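Local coordinates for phosphate transporter (Thermotoga maritima MSB8, PDB 6L85), which imports phosphate across the membrane together with sodium ions and is probably related to the human SLC20 carriers, at residues 364-368 against 369-373; 348-351 against 352-356; 4-7 against 8-12; 62-65 against 66-70; 34-38 against 39-43. All coordinates share one frame; numbering follows the deposited sequence.

How the contacts relate
All five contacts are local, yet they fall at different points of a largely helical membrane protein. Contacts 2 and 3 are uninterrupted helix, on helix 346-357 and helix 2-32, and lie on opposite sides of the chain's centre; both rely on backbone bonds and branched aliphatic side chains. Contacts 1 and 5 start helices, each with a side-chain cap, asparagine in one and threonine with glutamine in the other. Contact 4 joins helix 58-66 to the loop after it and uses a bound water. Contact 1 is a surface contact, with none of its touching residues buried, whereas the others are partly buried. Contacts 1 and 2, on successive helices, have centres about 17 Å apart.

Contact 1. Residues 364-368 against 369-373; sequences EMVNV and GVLKN
Val366 lays its CG2 methyl across the end of Leu371, 3.5 Å from CD2 and almost as near to CD1, so that a single methyl sits against both branches of the leucine. The two side chains cross at about a right angle, an apolar contact between the loop and the first turn of helix 368-400. Asn367 takes the N-cap position between them in the chain. Its CG lies anti to the backbone N (chi1 174°), which swings the amide forward over the helix start. There OD1 accepts from Val370 N at 3.2 Å, the donor standing well above the carbonyl plane, and more weakly from Gly369 N at 2.7 Å, where the N-H points poorly at the oxygen. The backbone oxygen of the same asparagine is used too: Leu371 N reaches Asn367 O at 3.0 Å, and Val370 N adds a weak bond. One residue on, Lys372 N donates to Val368 O at 2.9 Å, and the extended lysine chain runs past that oxygen with CB, CG and CD close to it. Lys314 touches Val366 from outside, and Tyr102 packs on Val370. OD1 of Asn367 thus serves two first-turn amides that have no preceding helical turn to bond to, though the Gly369 bond is weak, and this partly negative oxygen probably interacts favourably with the positive N-terminal end of the helix dipole.

Contact 2. Residues 348-351 against 352-356; sequences HVVV and GAVTG
The backbone of 348-356 is regular alpha helix, four successive i to i+4 bonds joining its two halves, from Gly352 N to His348 O at 2.9 Å through to Thr355 N to Val351 O at 3.0 Å. The straightest is Val354 N to Val350 O, with an N-H...O angle of 167°. Val354 turns CG2 back beside its own backbone N, which brings that methyl to 3.3 Å from Val350 O and within loose reach of the valine above, CG1 of Val350 to CG2 of Val354 being 4.4 Å. Thr355 holds OG1 between its backbone N and carbonyl carbon (chi1 79°), and the hydroxyl donates to Gly352 O at 2.9 Å. Gly352 O also accepts from Gly356 N, so two donors grip one carbonyl. The same torsion pushes CG2 of Thr355 against Val351 O. Val349, Val350 and Ala353 all lean on Thr330 of helix 320-339, while the ring of His348 meets those of Trp378 and His108. The His348 side chain is about 6 Å from a bound phosphate ion, which probably comes from the crystallisation liquor but may mark a pocket. A threonine hydroxyl folded back onto a carbonyl of the preceding turn is a familiar feature of transmembrane helices, here in helix 346-357, where Thr347, next to His348, belongs to a sodium site.

Contact 3. Residues 4-7 against 8-12; sequences LIIA and GILGF
Backbone hydrogen bonding between 4-7 and 8-12 follows the plain alpha-helical pattern. Gly8, Ile9, Leu10 and Gly11 each send their N-H back to the carbonyl four residues earlier. Ile9 N lies 3.0 Å from Ile5 O. Gly11 N comes closer to its acceptor, 2.8 Å from Ala7 O. The bond from Leu10 N to Ile6 O is the straightest at 167°.

Apolar contact comes from two i to i+4 pairs on adjoining strips of the helix. Ile5 and Ile9 lie side by side and point the same way, with CG2 of the first 3.8 Å from CD1 of the second. Ile6 and Leu10 repeat this arrangement one residue later, CG2 of Ile6 standing 3.7 Å from CD1 of Leu10. In both isoleucines that give the methyl, Ile5 and Ile6, CG1 is turned beside the backbone N (chi1 -69° for Ile5), leaving CG2 on the flank that faces the next turn.

A third kind of contact sets carbon against carbonyl oxygen. CG of Leu10 lies 3.3 Å from Ile6 O, and CD1 of Ile9 is 3.5 Å from Ile5 O, so Ile9 and Leu10 each lie against the carbonyl that their own N-H engages.

Ile5, Ile6 and Ile9 are on the surface, where they may meet lipid. Around the rest of this part of helix 2-32, Ile6 and Ala7 rest on Leu84 and Leu10 on Leu87 and Ile88 of helix 76-99, Leu4 and Ala7 reach helix 260-275, and Phe12 packs against helix 286-302.

Contact 4. Residues 62-65 against 66-70; sequences QTIV and KGIVE
Lys66 N gives the sound direct bond of this contact, to Gln62 O at 3.1 Å with an N-H...O angle of 156°. One residue on, Gly67 N approaches Thr63 O at 2.6 Å, but the N-H points well off the oxygen and the bond is weak. Beyond it a water takes over: it donates to Ile64 O at 2.8 Å and accepts from Val69 N at 2.9 Å, and so links the carbonyl of Ile64 to the loop amide of Val69.

Two polar side-chain ends have partners in other parts of the chain. Thr63 OG1 is hydrogen-bonded to Gly341 O, and Lys66 NZ bonds to the carbonyl oxygens of Pro279 and Lys280. The lysine has CG held between its backbone N and carbonyl carbon (chi1 58°), a setting that places this carbon 3.7 Å from Gln62 O before the chain bends at chi3 on its way to those partners.

Packing is carried by Ile64 and Ile68, which lie side by side and point the same way, their CD1 methyls meeting at 3.9 Å. This pair bridges different helices: Ile64 also touches Ala260 and Pro265 of helix 260-275, while Ile68 rests on Val111 and Met114 of helix 106-121. Further along, backbone bonds tie Ile68 to Asn128 and Glu70 to Gly126. Here the chain leaves the short helix 58-66 for the loop toward helix 76-99, a water joining a helix carbonyl to a loop amide.

Contact 5. Residues 34-38 against 39-43; sequences RAITV and RQAAL
Ala41 N donates to Thr37 O at 2.8 Å, the shortest sound bond of the contact and the first ordinary helical bond behind a cap that Thr37 makes with Gln40, three residues on. Thr37 N donates to Gln40 OE1 at 3.0 Å, almost straight at 172°, in the carbonyl plane and on a lone pair of the amide oxygen. In return Gln40 N donates to Thr37 OG1 at 3.1 Å and 168°. The threonine hydroxyl sits between its own backbone N and carbonyl carbon (chi1 68°), a torsion that aims it at the helix amide, while the glutamine chain runs extended beyond CG and brings OE1 back to the loop. As the two side chains pass, CG of Gln40 comes 3.1 Å from Thr37 OG1. Ala42 N follows with a bond to Val38 O at 2.9 Å. On the apolar flank Ile36 places CD1 against Ala41, 3.6 Å from its CB, and so ties the loop to the first turn. Ile36 also touches Ala30, and Ala41 rests on Met27 and Val31, all of helix 2-32; Arg39 and Leu43 pack on Phe219 and Val216 of the second subunit. Upstream, Arg34, just past helix 2-32, takes positive phi in a Schellman motif and forms a salt bridge with Glu313. The exchange of bonds between Thr37 and Gln40 is a capping box, with threonine as N-cap of helix 38-56.

Contact 1. Residues 364-368 against 369-373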
loop_
_atom_site.group_PDB
_atom_site.type_symbol
_atom_site.label_atom_id
_atom_site.label_comp_id
_atom_site.label_asym_id
_atom_site.label_seq_id
_atom_site.Cartn_x
_atom_site.Cartn_y
_atom_site.Cartn_z
ATOM N N GLU B 364 10.729 -11.772 38.191
ATOM C CA GLU B 364 9.320 -12.044 38.599
ATOM C C GLU B 364 8.188 -11.093 38.149
ATOM O O GLU B 364 7.251 -11.567 37.520
ATOM C CB GLU B 364 9.267 -12.178 40.135
ATOM C CG GLU B 364 9.557 -10.898 40.935
ATOM C CD GLU B 364 10.930 -10.901 41.578
ATOM O OE1 GLU B 364 11.615 -11.943 41.512
ATOM O OE2 GLU B 364 11.319 -9.861 42.154
ATOM N N MET B 365 8.318 -9.776 38.392
ATOM C CA MET B 365 7.355 -8.777 37.916
ATOM C C MET B 365 7.215 -8.840 36.398
ATOM O O MET B 365 8.123 -8.396 35.691
ATOM C CB MET B 365 7.781 -7.368 38.344
ATOM C CG MET B 365 6.834 -6.265 37.908
ATOM S SD MET B 365 5.243 -6.342 38.762
ATOM C CE MET B 365 4.128 -5.762 37.474
ATOM N N VAL B 366 6.074 -9.257 35.849
ATOM C CA VAL B 366 4.716 -9.299 36.421
ATOM C C VAL B 366 4.426 -9.839 37.830
ATOM O O VAL B 366 5.090 -10.742 38.334
ATOM C CB VAL B 366 3.829 -10.094 35.443
ATOM C CG1 VAL B 366 3.356 -9.202 34.327
ATOM C CG2 VAL B 366 4.624 -11.255 34.868
ATOM N N ASN B 367 3.424 -9.247 38.470
ATOM C CA ASN B 367 2.772 -9.877 39.607
ATOM C C ASN B 367 2.609 -11.366 39.321
ATOM O O ASN B 367 1.955 -11.748 38.345
ATOM C CB ASN B 367 1.406 -9.197 39.804
ATOM C CG ASN B 367 0.545 -9.846 40.875
ATOM O OD1 ASN B 367 0.482 -11.069 41.013
ATOM N ND2 ASN B 367 -0.165 -9.005 41.622
ATOM N N VAL B 368 3.219 -12.219 40.157
ATOM C CA VAL B 368 3.257 -13.648 39.827
ATOM C C VAL B 368 1.882 -14.306 39.918
ATOM O O VAL B 368 1.656 -15.326 39.261
ATOM C CB VAL B 368 4.268 -14.422 40.697
ATOM C CG1 VAL B 368 5.702 -14.134 40.237
ATOM C CG2 VAL B 368 4.074 -14.121 42.178
ATOM N N GLY B 369 0.949 -13.754 40.699
ATOM C CA GLY B 369 -0.425 -14.231 40.624
ATOM C C GLY B 369 -1.024 -14.020 39.243
ATOM O O GLY B 369 -1.745 -14.883 38.721
ATOM N N VAL B 370 -0.693 -12.885 38.613
ATOM C CA VAL B 370 -1.172 -12.593 37.264
ATOM C C VAL B 370 -0.482 -13.494 36.241
ATOM O O VAL B 370 -1.113 -13.965 35.289
ATOM C CB VAL B 370 -0.971 -11.100 36.940
ATOM C CG1 VAL B 370 -1.096 -10.848 35.430
ATOM C CG2 VAL B 370 -1.966 -10.264 37.707
ATOM N N LEU B 371 0.819 -13.735 36.410
ATOM C CA LEU B 371 1.531 -14.633 35.505
ATOM C C LEU B 371 0.952 -16.042 35.572
ATOM O O LEU B 371 0.801 -16.724 34.541
ATOM C CB LEU B 371 3.014 -14.647 35.861
ATOM C CG LEU B 371 4.011 -15.065 34.787
ATOM C CD1 LEU B 371 3.644 -14.442 33.452
ATOM C CD2 LEU B 371 5.416 -14.650 35.209
ATOM N N LYS B 372 0.617 -16.495 36.783
ATOM C CA LYS B 372 -0.015 -17.799 36.928
ATOM C C LYS B 372 -1.377 -17.806 36.250
ATOM O O LYS B 372 -1.740 -18.792 35.598
ATOM C CB LYS B 372 -0.138 -18.178 38.411
ATOM C CG LYS B 372 1.101 -18.842 39.001
ATOM C CD LYS B 372 1.122 -18.704 40.529
ATOM C CE LYS B 372 2.529 -18.904 41.078
ATOM N NZ LYS B 372 2.587 -18.830 42.571
ATOM N N ASN B 373 -2.144 -16.712 36.400
ATOM C CA ASN B 373 -3.427 -16.589 35.711
ATOM C C ASN B 373 -3.259 -16.692 34.200
ATOM O O ASN B 373 -4.060 -17.341 33.512
ATOM C CB ASN B 373 -4.089 -15.257 36.068
ATOM C CG ASN B 373 -4.683 -15.253 37.459
ATOM O OD1 ASN B 373 -4.544 -16.222 38.194
ATOM N ND2 ASN B 373 -5.349 -14.159 37.828
#

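Contact 2. Residues 348-351 against 352-356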
loop_
_atom_site.group_PDB
_atom_site.type_symbol
_atom_site.label_atom_id
_atom_site.label_comp_id
_atom_site.label_asym_id
_atom_site.label_seq_id
_atom_site.Cartn_x
_atom_site.Cartn_y
_atom_site.Cartn_z
ATOM N N HIS B 348 1.646 -15.766 21.401
ATOM C CA HIS B 348 2.720 -16.661 21.838
ATOM C C HIS B 348 3.989 -16.418 21.055
ATOM O O HIS B 348 5.089 -16.551 21.610
ATOM C CB HIS B 348 2.295 -18.124 21.705
ATOM C CG HIS B 348 1.044 -18.441 22.458
ATOM N ND1 HIS B 348 0.303 -19.577 22.226
ATOM C CD2 HIS B 348 0.378 -17.746 23.412
ATOM C CE1 HIS B 348 -0.759 -19.575 23.010
ATOM N NE2 HIS B 348 -0.741 -18.475 23.738
ATOM N N VAL B 349 3.863 -16.038 19.781
ATOM C CA VAL B 349 5.059 -15.719 19.005
ATOM C C VAL B 349 5.723 -14.461 19.545
ATOM O O VAL B 349 6.953 -14.378 19.602
ATOM C CB VAL B 349 4.735 -15.585 17.508
ATOM C CG1 VAL B 349 5.925 -15.004 16.757
ATOM C CG2 VAL B 349 4.347 -16.959 16.926
ATOM N N VAL B 350 4.934 -13.460 19.950
ATOM C CA VAL B 350 5.554 -12.254 20.489
ATOM C C VAL B 350 6.290 -12.597 21.774
ATOM O O VAL B 350 7.426 -12.164 21.996
ATOM C CB VAL B 350 4.514 -11.140 20.730
ATOM C CG1 VAL B 350 5.210 -9.946 21.324
ATOM C CG2 VAL B 350 3.892 -10.699 19.465
ATOM N N VAL B 351 5.627 -13.360 22.649
ATOM C CA VAL B 351 6.255 -13.808 23.889
ATOM C C VAL B 351 7.568 -14.529 23.590
ATOM O O VAL B 351 8.598 -14.275 24.224
ATOM C CB VAL B 351 5.285 -14.704 24.677
ATOM C CG1 VAL B 351 6.048 -15.543 25.714
ATOM C CG2 VAL B 351 4.208 -13.858 25.325
ATOM N N GLY B 352 7.551 -15.430 22.608
ATOM C CA GLY B 352 8.778 -16.100 22.216
ATOM C C GLY B 352 9.862 -15.132 21.779
ATOM O O GLY B 352 11.020 -15.257 22.180
ATOM N N ALA B 353 9.504 -14.166 20.930
ATOM C CA ALA B 353 10.498 -13.224 20.427
ATOM C C ALA B 353 11.112 -12.418 21.572
ATOM O O ALA B 353 12.332 -12.192 21.610
ATOM C CB ALA B 353 9.855 -12.306 19.382
ATOM N N VAL B 354 10.275 -11.994 22.519
ATOM C CA VAL B 354 10.754 -11.270 23.692
ATOM C C VAL B 354 11.748 -12.127 24.478
ATOM O O VAL B 354 12.839 -11.667 24.840
ATOM C CB VAL B 354 9.570 -10.824 24.572
ATOM C CG1 VAL B 354 10.074 -10.319 25.923
ATOM C CG2 VAL B 354 8.759 -9.739 23.882
ATOM N N THR B 355 11.394 -13.396 24.743
ATOM C CA THR B 355 12.316 -14.239 25.502
ATOM C C THR B 355 13.607 -14.467 24.724
ATOM O O THR B 355 14.677 -14.623 25.322
ATOM C CB THR B 355 11.674 -15.583 25.892
ATOM O OG1 THR B 355 11.677 -16.478 24.780
ATOM C CG2 THR B 355 10.257 -15.399 26.371
ATOM N N GLY B 356 13.537 -14.438 23.396
ATOM C CA GLY B 356 14.737 -14.620 22.597
ATOM C C GLY B 356 15.672 -13.421 22.607
ATOM O O GLY B 356 16.888 -13.581 22.451
#

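Contact 3. Residues 4-7 against 8-12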
loop_
_atom_site.group_PDB
_atom_site.type_symbol
_atom_site.label_atom_id
_atom_site.label_comp_id
_atom_site.label_asym_id
_atom_site.label_seq_id
_atom_site.Cartn_x
_atom_site.Cartn_y
_atom_site.Cartn_z
ATOM N N LEU B 4 -27.517 -15.329 7.144
ATOM C CA LEU B 4 -26.420 -14.466 6.708
ATOM C C LEU B 4 -26.262 -13.262 7.629
ATOM O O LEU B 4 -25.138 -12.862 7.955
ATOM C CB LEU B 4 -26.645 -14.014 5.268
ATOM C CG LEU B 4 -26.459 -15.137 4.243
ATOM C CD1 LEU B 4 -26.388 -14.610 2.807
ATOM C CD2 LEU B 4 -25.215 -15.923 4.597
ATOM N N ILE B 5 -27.379 -12.692 8.083
ATOM C CA ILE B 5 -27.329 -11.549 8.986
ATOM C C ILE B 5 -26.720 -11.949 10.318
ATOM O O ILE B 5 -25.889 -11.220 10.886
ATOM C CB ILE B 5 -28.741 -10.966 9.171
ATOM C CG1 ILE B 5 -29.207 -10.315 7.868
ATOM C CG2 ILE B 5 -28.773 -9.987 10.346
ATOM C CD1 ILE B 5 -30.714 -10.367 7.656
ATOM N N ILE B 6 -27.140 -13.101 10.851
ATOM C CA ILE B 6 -26.593 -13.575 12.118
ATOM C C ILE B 6 -25.105 -13.870 11.973
ATOM O O ILE B 6 -24.312 -13.561 12.866
ATOM C CB ILE B 6 -27.385 -14.801 12.616
ATOM C CG1 ILE B 6 -28.763 -14.357 13.124
ATOM C CG2 ILE B 6 -26.647 -15.537 13.720
ATOM C CD1 ILE B 6 -29.751 -15.502 13.276
ATOM N N ALA B 7 -24.704 -14.462 10.845
ATOM C CA ALA B 7 -23.288 -14.690 10.588
ATOM C C ALA B 7 -22.520 -13.378 10.534
ATOM O O ALA B 7 -21.412 -13.282 11.071
ATOM C CB ALA B 7 -23.106 -15.461 9.277
ATOM N N GLY B 8 -23.077 -12.364 9.877
ATOM C CA GLY B 8 -22.400 -11.077 9.832
ATOM C C GLY B 8 -22.206 -10.496 11.215
ATOM O O GLY B 8 -21.121 -10.028 11.563
ATOM N N ILE B 9 -23.242 -10.566 12.044
ATOM C CA ILE B 9 -23.150 -9.992 13.383
ATOM C C ILE B 9 -22.128 -10.749 14.218
ATOM O O ILE B 9 -21.259 -10.148 14.863
ATOM C CB ILE B 9 -24.536 -9.973 14.051
ATOM C CG1 ILE B 9 -25.387 -8.849 13.457
ATOM C CG2 ILE B 9 -24.416 -9.811 15.562
ATOM C CD1 ILE B 9 -26.856 -9.155 13.495
ATOM N N LEU B 10 -22.206 -12.081 14.200
ATOM C CA LEU B 10 -21.313 -12.891 15.019
ATOM C C LEU B 10 -19.867 -12.794 14.539
ATOM O O LEU B 10 -18.938 -12.699 15.354
ATOM C CB LEU B 10 -21.808 -14.340 15.017
ATOM C CG LEU B 10 -23.099 -14.565 15.820
ATOM C CD1 LEU B 10 -23.594 -16.020 15.726
ATOM C CD2 LEU B 10 -22.871 -14.162 17.272
ATOM N N GLY B 11 -19.650 -12.814 13.219
ATOM C CA GLY B 11 -18.308 -12.637 12.698
ATOM C C GLY B 11 -17.762 -11.261 13.020
ATOM O O GLY B 11 -16.578 -11.107 13.337
ATOM N N PHE B 12 -18.630 -10.249 13.010
ATOM C CA PHE B 12 -18.167 -8.920 13.384
ATOM C C PHE B 12 -17.735 -8.892 14.842
ATOM O O PHE B 12 -16.703 -8.312 15.179
ATOM C CB PHE B 12 -19.254 -7.875 13.134
ATOM C CG PHE B 12 -18.828 -6.513 13.530
ATOM C CD1 PHE B 12 -18.139 -5.706 12.634
ATOM C CD2 PHE B 12 -19.039 -6.063 14.822
ATOM C CE1 PHE B 12 -17.706 -4.459 13.020
ATOM C CE2 PHE B 12 -18.601 -4.821 15.212
ATOM C CZ PHE B 12 -17.932 -4.017 14.313
#

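Contact 4. Residues 62-65 against 66-70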
loop_
_atom_site.group_PDB
_atom_site.type_symbol
_atom_site.label_atom_id
_atom_site.label_comp_id
_atom_site.label_asym_id
_atom_site.label_seq_id
_atom_site.Cartn_x
_atom_site.Cartn_y
_atom_site.Cartn_z
ATOM N N GLN B 62 -8.831 -20.463 4.546
ATOM C CA GLN B 62 -9.111 -21.781 3.970
ATOM C C GLN B 62 -8.859 -22.907 4.976
ATOM O O GLN B 62 -9.634 -23.874 5.050
ATOM C CB GLN B 62 -8.262 -21.997 2.722
ATOM C CG GLN B 62 -8.708 -21.179 1.531
ATOM C CD GLN B 62 -7.564 -20.934 0.591
ATOM O OE1 GLN B 62 -6.634 -21.752 0.515
ATOM N NE2 GLN B 62 -7.592 -19.791 -0.118
ATOM N N THR B 63 -7.784 -22.797 5.765
ATOM C CA THR B 63 -7.485 -23.840 6.745
ATOM C C THR B 63 -8.534 -23.871 7.844
ATOM O O THR B 63 -8.975 -24.944 8.263
ATOM C CB THR B 63 -6.100 -23.626 7.334
ATOM O OG1 THR B 63 -5.151 -23.573 6.265
ATOM C CG2 THR B 63 -5.734 -24.778 8.296
ATOM N N ILE B 64 -8.955 -22.705 8.321
ATOM C CA ILE B 64 -10.036 -22.691 9.305
ATOM C C ILE B 64 -11.292 -23.343 8.725
ATOM O O ILE B 64 -12.030 -24.040 9.435
ATOM C CB ILE B 64 -10.311 -21.256 9.800
ATOM C CG1 ILE B 64 -9.079 -20.707 10.528
ATOM C CG2 ILE B 64 -11.547 -21.204 10.709
ATOM C CD1 ILE B 64 -8.628 -21.520 11.729
ATOM N N VAL B 65 -11.553 -23.145 7.427
ATOM C CA VAL B 65 -12.786 -23.699 6.871
ATOM C C VAL B 65 -12.720 -25.234 6.796
ATOM O O VAL B 65 -13.688 -25.918 7.152
ATOM C CB VAL B 65 -13.113 -23.058 5.508
ATOM C CG1 VAL B 65 -14.179 -23.866 4.779
ATOM C CG2 VAL B 65 -13.620 -21.616 5.708
ATOM N N LYS B 66 -11.590 -25.814 6.370
ATOM C CA LYS B 66 -11.607 -27.276 6.264
ATOM C C LYS B 66 -10.420 -27.998 6.909
ATOM O O LYS B 66 -10.163 -29.157 6.569
ATOM C CB LYS B 66 -11.726 -27.702 4.799
ATOM C CG LYS B 66 -10.633 -27.191 3.892
ATOM C CD LYS B 66 -10.802 -27.792 2.497
ATOM C CE LYS B 66 -12.279 -27.917 2.124
ATOM N NZ LYS B 66 -12.510 -28.915 1.037
ATOM N N GLY B 67 -9.735 -27.396 7.875
ATOM C CA GLY B 67 -8.570 -28.054 8.453
ATOM C C GLY B 67 -8.773 -28.555 9.869
ATOM O O GLY B 67 -7.919 -29.266 10.411
ATOM N N ILE B 68 -9.906 -28.204 10.478
ATOM C CA ILE B 68 -10.227 -28.603 11.850
ATOM C C ILE B 68 -11.371 -29.605 11.876
ATOM O O ILE B 68 -11.240 -30.697 12.429
ATOM C CB ILE B 68 -10.550 -27.375 12.729
ATOM C CG1 ILE B 68 -9.605 -26.223 12.412
ATOM C CG2 ILE B 68 -10.512 -27.753 14.221
ATOM C CD1 ILE B 68 -10.057 -24.922 13.028
ATOM N N VAL B 69 -12.519 -29.226 11.335
ATOM C CA VAL B 69 -13.659 -30.124 11.216
ATOM C C VAL B 69 -13.490 -30.942 9.948
ATOM O O VAL B 69 -13.000 -30.437 8.931
ATOM C CB VAL B 69 -14.976 -29.326 11.210
ATOM C CG1 VAL B 69 -16.178 -30.241 11.077
ATOM C CG2 VAL B 69 -15.087 -28.506 12.477
ATOM N N GLU B 70 -13.840 -32.226 10.018
ATOM C CA GLU B 70 -13.835 -33.089 8.841
ATOM C C GLU B 70 -15.109 -32.774 8.062
ATOM O O GLU B 70 -16.183 -33.313 8.350
ATOM C CB GLU B 70 -13.747 -34.561 9.236
ATOM C CG GLU B 70 -13.266 -35.462 8.113
ATOM C CD GLU B 70 -11.883 -35.102 7.624
ATOM O OE1 GLU B 70 -10.900 -35.457 8.314
ATOM O OE2 GLU B 70 -11.780 -34.459 6.554
HETATM O O HOH W 1 -12.570 -26.817 9.765
#

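Contact 5. Residues 34-38 against 39-43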
loop_
_atom_site.group_PDB
_atom_site.type_symbol
_atom_site.label_atom_id
_atom_site.label_comp_id
_atom_site.label_asym_id
_atom_site.label_seq_id
_atom_site.Cartn_x
_atom_site.Cartn_y
_atom_site.Cartn_z
ATOM N N ARG B 34 7.462 4.843 24.139
ATOM C CA ARG B 34 6.856 6.151 23.863
ATOM C C ARG B 34 7.189 6.676 22.463
ATOM O O ARG B 34 7.131 7.882 22.220
ATOM C CB ARG B 34 7.229 7.204 24.927
ATOM C CG ARG B 34 7.310 6.675 26.363
ATOM C CD ARG B 34 5.945 6.639 27.056
ATOM N NE ARG B 34 5.884 5.605 28.100
ATOM C CZ ARG B 34 4.837 4.807 28.332
ATOM N NH1 ARG B 34 3.731 4.894 27.594
ATOM N NH2 ARG B 34 4.896 3.907 29.309
ATOM N N ALA B 35 7.505 5.797 21.510
ATOM C CA ALA B 35 7.701 6.269 20.141
ATOM C C ALA B 35 6.407 6.824 19.545
ATOM O O ALA B 35 6.453 7.629 18.606
ATOM C CB ALA B 35 8.252 5.150 19.260
ATOM N N ILE B 36 5.249 6.401 20.066
ATOM C CA ILE B 36 3.950 6.888 19.615
ATOM C C ILE B 36 2.988 6.790 20.791
ATOM O O ILE B 36 3.230 6.065 21.761
ATOM C CB ILE B 36 3.384 6.103 18.391
ATOM C CG1 ILE B 36 3.341 4.587 18.643
ATOM C CG2 ILE B 36 4.167 6.375 17.110
ATOM C CD1 ILE B 36 2.679 3.847 17.508
ATOM N N THR B 37 1.882 7.524 20.702
ATOM C CA THR B 37 0.835 7.419 21.708
ATOM C C THR B 37 -0.067 6.216 21.423
ATOM O O THR B 37 -0.095 5.673 20.318
ATOM C CB THR B 37 -0.039 8.686 21.760
ATOM O OG1 THR B 37 -0.807 8.795 20.556
ATOM C CG2 THR B 37 0.795 9.964 21.961
ATOM N N VAL B 38 -0.838 5.836 22.441
ATOM C CA VAL B 38 -1.831 4.778 22.300
ATOM C C VAL B 38 -2.792 5.090 21.156
ATOM O O VAL B 38 -3.080 4.232 20.316
ATOM C CB VAL B 38 -2.576 4.587 23.636
ATOM C CG1 VAL B 38 -3.795 3.695 23.452
ATOM C CG2 VAL B 38 -1.626 4.014 24.697
ATOM N N ARG B 39 -3.287 6.329 21.100
ATOM C CA ARG B 39 -4.251 6.730 20.078
ATOM C C ARG B 39 -3.656 6.635 18.674
ATOM O O ARG B 39 -4.306 6.137 17.737
ATOM C CB ARG B 39 -4.730 8.154 20.373
ATOM C CG ARG B 39 -5.349 8.887 19.189
ATOM C CD ARG B 39 -6.596 8.179 18.657
ATOM N NE ARG B 39 -7.800 8.450 19.443
ATOM C CZ ARG B 39 -8.596 9.498 19.259
ATOM N NH1 ARG B 39 -8.321 10.389 18.308
ATOM N NH2 ARG B 39 -9.671 9.652 20.026
ATOM N N GLN B 40 -2.423 7.117 18.505
ATOM C CA GLN B 40 -1.757 6.985 17.214
ATOM C C GLN B 40 -1.565 5.518 16.865
ATOM O O GLN B 40 -1.787 5.106 15.718
ATOM C CB GLN B 40 -0.406 7.704 17.236
ATOM C CG GLN B 40 -0.476 9.193 17.539
ATOM C CD GLN B 40 0.900 9.826 17.621
ATOM O OE1 GLN B 40 1.787 9.345 18.327
ATOM N NE2 GLN B 40 1.086 10.910 16.883
ATOM N N ALA B 41 -1.094 4.730 17.840
ATOM C CA ALA B 41 -0.904 3.300 17.632
ATOM C C ALA B 41 -2.189 2.661 17.133
ATOM O O ALA B 41 -2.168 1.862 16.191
ATOM C CB ALA B 41 -0.437 2.629 18.927
ATOM N N ALA B 42 -3.323 3.052 17.719
ATOM C CA ALA B 42 -4.602 2.481 17.314
ATOM C C ALA B 42 -4.947 2.848 15.870
ATOM O O ALA B 42 -5.387 1.989 15.099
ATOM C CB ALA B 42 -5.703 2.927 18.276
ATOM N N LEU B 43 -4.742 4.113 15.475
ATOM C CA LEU B 43 -5.103 4.513 14.104
ATOM C C LEU B 43 -4.226 3.814 13.061
ATOM O O LEU B 43 -4.720 3.310 12.018
ATOM C CB LEU B 43 -5.006 6.035 13.966
ATOM C CG LEU B 43 -5.998 6.815 14.835
ATOM C CD1 LEU B 43 -5.683 8.340 14.891
ATOM C CD2 LEU B 43 -7.429 6.564 14.390
#